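Local coordinates for uncharacterized protein (Acinetobacter baumannii, PDB 4PAR), which probably cleaves DNA that carries 5-hydroxymethylcytosine, pairing a Vsr-like endonuclease domain with an SRA-like domain, at residues F[76-81]-F[124-129]. The protein carries 3 engineered substitutions. Sequence-based numbering, arbitrary orientation.
Sequences GHHFLR and NVFKNQ. With nucleotides of chain A.
The side-chain amide of Gln129 bridges Gly76 and His78, using both of its polar atoms. Gln129 NE2 donates to the Gly76 carbonyl O at 2.8 Å, approaching somewhat out of the carbonyl plane, and also makes a weak bond to Glu75 O. Gln129 OE1 accepts from His78 NE2 at 3.0 Å. The oxygen lies nearly in the imidazole plane, whereas the donor stands well above the amide plane of Gln129, and the ring and amide planes are turned 70° apart. A bend at chi2 (134°) swings the amide back toward the 76-81 loop, where Gln129 NE2 also meets the edge of the His77 ring, 3.6 Å from His77 CD2. Phe126 turns an edge toward the face of His78 in an offset edge-to-face pair, centroids 5.6 Å apart; the CG2 of its neighbour Val125 covers one face of the phenyl ring. Farther along the loop, Arg81 reaches OP2 of DT13 of chain A through weak bonds from NH1 and NH2. The contact thus joins the loops that follow the neighbouring parallel strands 69-74 and 119-124 of the PD-(D/E)XK-like domain. The amide serves as donor to a carbonyl and acceptor from an imidazole N-H at once, a pairing consistent with its modelled orientation.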
ATOM      1  N   GLY F  76      27.053  -7.094 -12.967  1.00101.98           N
ATOM      2  CA  GLY F  76      27.946  -6.351 -12.118  1.00 93.99           C
ATOM      3  C   GLY F  76      28.091  -4.908 -12.510  1.00109.66           C
ATOM      4  O   GLY F  76      28.646  -4.604 -13.535  1.00135.73           O
ATOM      5  N   HIS F  77      27.592  -4.000 -11.701  1.00113.58           N
ATOM      6  CA  HIS F  77      27.930  -2.615 -11.878  1.00117.07           C
ATOM      7  C   HIS F  77      26.893  -1.698 -12.424  1.00115.65           C
ATOM      8  O   HIS F  77      26.928  -0.507 -12.125  1.00134.94           O
ATOM      9  CB  HIS F  77      29.203  -2.480 -12.690  1.00106.58           C
ATOM     10  CG  HIS F  77      30.462  -2.529 -11.861  1.00120.63           C
ATOM     11  ND1 HIS F  77      30.569  -1.918 -10.674  1.00130.48           N
ATOM     12  CD2 HIS F  77      31.690  -3.131 -12.101  1.00131.28           C
ATOM     13  CE1 HIS F  77      31.796  -2.130 -10.173  1.00146.07           C
ATOM     14  NE2 HIS F  77      32.479  -2.870 -11.047  1.00141.10           N
ATOM     15  N   HIS F  78      25.964  -2.174 -13.231  1.00117.34           N
ATOM     16  CA  HIS F  78      25.020  -1.243 -13.798  1.00121.64           C
ATOM     17  C   HIS F  78      23.656  -1.374 -13.219  1.00125.56           C
ATOM     18  O   HIS F  78      22.884  -0.409 -13.150  1.00137.54           O
ATOM     19  CB  HIS F  78      24.957  -1.439 -15.285  1.00112.51           C
ATOM     20  CG  HIS F  78      26.280  -1.768 -15.904  1.00112.47           C
ATOM     21  ND1 HIS F  78      26.943  -0.906 -16.678  1.00117.71           N
ATOM     22  CD2 HIS F  78      27.045  -2.915 -15.845  1.00115.36           C
ATOM     23  CE1 HIS F  78      28.076  -1.475 -17.100  1.00118.44           C
ATOM     24  NE2 HIS F  78      28.138  -2.703 -16.588  1.00117.78           N
ATOM     25  N   PHE F  79      23.414  -2.587 -12.747  1.00120.27           N
ATOM     26  CA  PHE F  79      22.196  -3.010 -12.080  1.00120.72           C
ATOM     27  C   PHE F  79      20.992  -2.155 -12.265  1.00115.03           C
ATOM     28  O   PHE F  79      20.141  -2.088 -11.413  1.00117.90           O
ATOM     29  CB  PHE F  79      22.424  -3.253 -10.596  1.00122.53           C
ATOM     30  CG  PHE F  79      23.455  -2.371  -9.988  1.00118.51           C
ATOM     31  CD1 PHE F  79      24.741  -2.811  -9.853  1.00123.40           C
ATOM     32  CD2 PHE F  79      23.126  -1.130  -9.538  1.00112.77           C
ATOM     33  CE1 PHE F  79      25.699  -2.018  -9.286  1.00125.46           C
ATOM     34  CE2 PHE F  79      24.071  -0.324  -8.969  1.00126.85           C
ATOM     35  CZ  PHE F  79      25.363  -0.768  -8.843  1.00130.52           C
ATOM     36  N   LEU F  80      20.901  -1.529 -13.409  1.00118.05           N
ATOM     37  CA  LEU F  80      19.621  -1.080 -13.834  1.00116.63           C
ATOM     38  C   LEU F  80      18.956  -0.333 -12.718  1.00117.63           C
ATOM     39  O   LEU F  80      18.239  -0.911 -11.926  1.00113.22           O
ATOM     40  CB  LEU F  80      18.794  -2.313 -14.137  1.00103.88           C
ATOM     41  CG  LEU F  80      17.370  -2.053 -14.553  1.00 95.11           C
ATOM     42  CD1 LEU F  80      16.551  -3.263 -14.170  1.00 96.74           C
ATOM     43  CD2 LEU F  80      16.908  -0.825 -13.798  1.00 99.12           C
ATOM     44  N   ARG F  81      19.186   0.965 -12.661  1.00116.97           N
ATOM     45  CA  ARG F  81      18.575   1.768 -11.637  1.00115.77           C
ATOM     46  C   ARG F  81      17.102   1.576 -11.728  1.00118.55           C
ATOM     47  O   ARG F  81      16.558   1.368 -12.791  1.00121.06           O
ATOM     48  CB  ARG F  81      18.884   3.228 -11.865  1.00123.51           C
ATOM     49  CG  ARG F  81      18.233   3.776 -13.117  1.00127.49           C
ATOM     50  CD  ARG F  81      19.018   4.957 -13.654  1.00152.61           C
ATOM     51  NE  ARG F  81      18.681   5.245 -15.041  1.00156.88           N
ATOM     52  CZ  ARG F  81      17.871   6.223 -15.419  1.00150.67           C
ATOM     53  NH1 ARG F  81      17.322   7.011 -14.507  1.00145.86           N
ATOM     54  NH2 ARG F  81      17.621   6.417 -16.709  1.00150.65           N
ATOM     55  N   ASN F 124      27.915 -15.031 -17.315  1.00 65.85           N
ATOM     56  CA  ASN F 124      28.515 -13.752 -17.674  1.00 77.13           C
ATOM     57  C   ASN F 124      27.949 -13.228 -18.977  1.00 86.88           C
ATOM     58  O   ASN F 124      28.188 -13.794 -20.043  1.00 89.03           O
ATOM     59  CB  ASN F 124      30.030 -13.884 -17.782  1.00 99.76           C
ATOM     60  CG  ASN F 124      30.642 -14.479 -16.543  1.00118.27           C
ATOM     61  OD1 ASN F 124      30.855 -15.688 -16.466  1.00130.45           O
ATOM     62  ND2 ASN F 124      30.913 -13.637 -15.552  1.00127.34           N
ATOM     63  N   VAL F 125      27.205 -12.133 -18.879  1.00 81.75           N
ATOM     64  CA  VAL F 125      26.437 -11.624 -20.002  1.00 76.09           C
ATOM     65  C   VAL F 125      27.131 -10.514 -20.784  1.00 94.31           C
ATOM     66  O   VAL F 125      26.604 -10.037 -21.786  1.00 95.54           O
ATOM     67  CB  VAL F 125      25.090 -11.107 -19.518  1.00 70.41           C
ATOM     68  CG1 VAL F 125      24.334 -12.224 -18.821  1.00 61.33           C
ATOM     69  CG2 VAL F 125      25.301  -9.934 -18.581  1.00 77.55           C
ATOM     70  N   PHE F 126      28.313 -10.104 -20.337  1.00107.55           N
ATOM     71  CA  PHE F 126      29.028  -9.030 -21.016  1.00 95.91           C
ATOM     72  C   PHE F 126      30.414  -9.472 -21.464  1.00100.22           C
ATOM     73  O   PHE F 126      31.199  -9.984 -20.666  1.00124.50           O
ATOM     74  CB  PHE F 126      29.140  -7.804 -20.109  1.00 90.65           C
ATOM     75  CG  PHE F 126      27.818  -7.176 -19.777  1.00 86.35           C
ATOM     76  CD1 PHE F 126      26.795  -7.152 -20.705  1.00109.39           C
ATOM     77  CD2 PHE F 126      27.596  -6.614 -18.535  1.00 80.45           C
ATOM     78  CE1 PHE F 126      25.578  -6.577 -20.398  1.00116.02           C
ATOM     79  CE2 PHE F 126      26.389  -6.036 -18.223  1.00 86.74           C
ATOM     80  CZ  PHE F 126      25.375  -6.018 -19.153  1.00 99.26           C
ATOM     81  N   LYS F 127      30.708  -9.276 -22.746  1.00 94.92           N
ATOM     82  CA  LYS F 127      32.031  -9.579 -23.270  1.00109.13           C
ATOM     83  C   LYS F 127      33.007  -8.496 -22.814  1.00133.56           C
ATOM     84  O   LYS F 127      33.871  -8.742 -21.973  1.00135.34           O
ATOM     85  CB  LYS F 127      32.012  -9.704 -24.803  1.00111.41           C
ATOM     86  CG  LYS F 127      31.196  -8.652 -25.548  1.00120.70           C
ATOM     87  CD  LYS F 127      31.544  -8.633 -27.036  1.00140.79           C
ATOM     88  CE  LYS F 127      30.889  -7.458 -27.754  1.00106.29           C
ATOM     89  NZ  LYS F 127      31.326  -7.370 -29.173  1.00112.67           N
ATOM     90  N   ASN F 128      32.848  -7.290 -23.348  1.00141.77           N
ATOM     91  CA  ASN F 128      33.629  -6.157 -22.889  1.00135.77           C
ATOM     92  C   ASN F 128      32.776  -5.333 -21.948  1.00143.72           C
ATOM     93  O   ASN F 128      31.861  -4.637 -22.378  1.00160.00           O
ATOM     94  CB  ASN F 128      34.098  -5.293 -24.063  1.00142.63           C
ATOM     95  CG  ASN F 128      34.966  -6.056 -25.049  1.00164.53           C
ATOM     96  OD1 ASN F 128      34.476  -6.577 -26.052  1.00169.79           O
ATOM     97  ND2 ASN F 128      36.266  -6.113 -24.774  1.00168.49           N
ATOM     98  N   GLN F 129      33.085  -5.410 -20.661  1.00105.42           N
ATOM     99  CA  GLN F 129      32.377  -4.632 -19.660  1.00106.80           C
ATOM    100  C   GLN F 129      33.282  -3.495 -19.197  1.00129.11           C
ATOM    101  O   GLN F 129      34.481  -3.701 -19.015  1.00145.34           O
ATOM    102  CB  GLN F 129      31.947  -5.526 -18.495  1.00126.24           C
ATOM    103  CG  GLN F 129      32.073  -4.890 -17.124  1.00152.86           C
ATOM    104  CD  GLN F 129      30.844  -5.114 -16.279  1.00138.04           C
ATOM    105  OE1 GLN F 129      29.737  -5.223 -16.804  1.00118.15           O
ATOM    106  NE2 GLN F 129      31.027  -5.188 -14.964  1.00140.92           N
TER
ATOM    107  P    DT A  13      16.593  11.081 -16.105  1.00 94.83           P
ATOM    108  OP1  DT A  13      17.500  11.642 -15.079  1.00106.24           O
ATOM    109  OP2  DT A  13      16.608   9.634 -16.411  1.00 89.75           O
ATOM    110  O5'  DT A  13      15.097  11.458 -15.713  1.00 77.64           O
ATOM    111  C5'  DT A  13      14.727  12.818 -15.580  1.00 71.61           C
ATOM    112  C4'  DT A  13      13.237  12.935 -15.351  1.00 78.12           C
ATOM    113  O4'  DT A  13      12.529  12.765 -16.610  1.00 91.27           O
ATOM    114  C3'  DT A  13      12.652  11.888 -14.401  1.00 85.96           C
ATOM    115  O3'  DT A  13      11.745  12.512 -13.516  1.00 88.34           O
ATOM    116  C2'  DT A  13      11.931  10.928 -15.350  1.00 84.12           C
ATOM    117  C1'  DT A  13      11.437  11.907 -16.390  1.00 76.12           C
ATOM    118  N1   DT A  13      11.023  11.291 -17.687  1.00 69.97           N
ATOM    119  C2   DT A  13       9.912  11.788 -18.327  1.00 80.25           C
ATOM    120  O2   DT A  13       9.244  12.705 -17.885  1.00 83.15           O
ATOM    121  N3   DT A  13       9.607  11.174 -19.510  1.00 69.86           N
ATOM    122  C4   DT A  13      10.281  10.132 -20.111  1.00 75.53           C
ATOM    123  O4   DT A  13       9.915   9.650 -21.186  1.00 71.69           O
ATOM    124  C5   DT A  13      11.442   9.654 -19.386  1.00 71.58           C
ATOM    125  C7   DT A  13      12.263   8.527 -19.934  1.00 74.12           C
ATOM    126  C6   DT A  13      11.754  10.252 -18.224  1.00 71.03           C
TER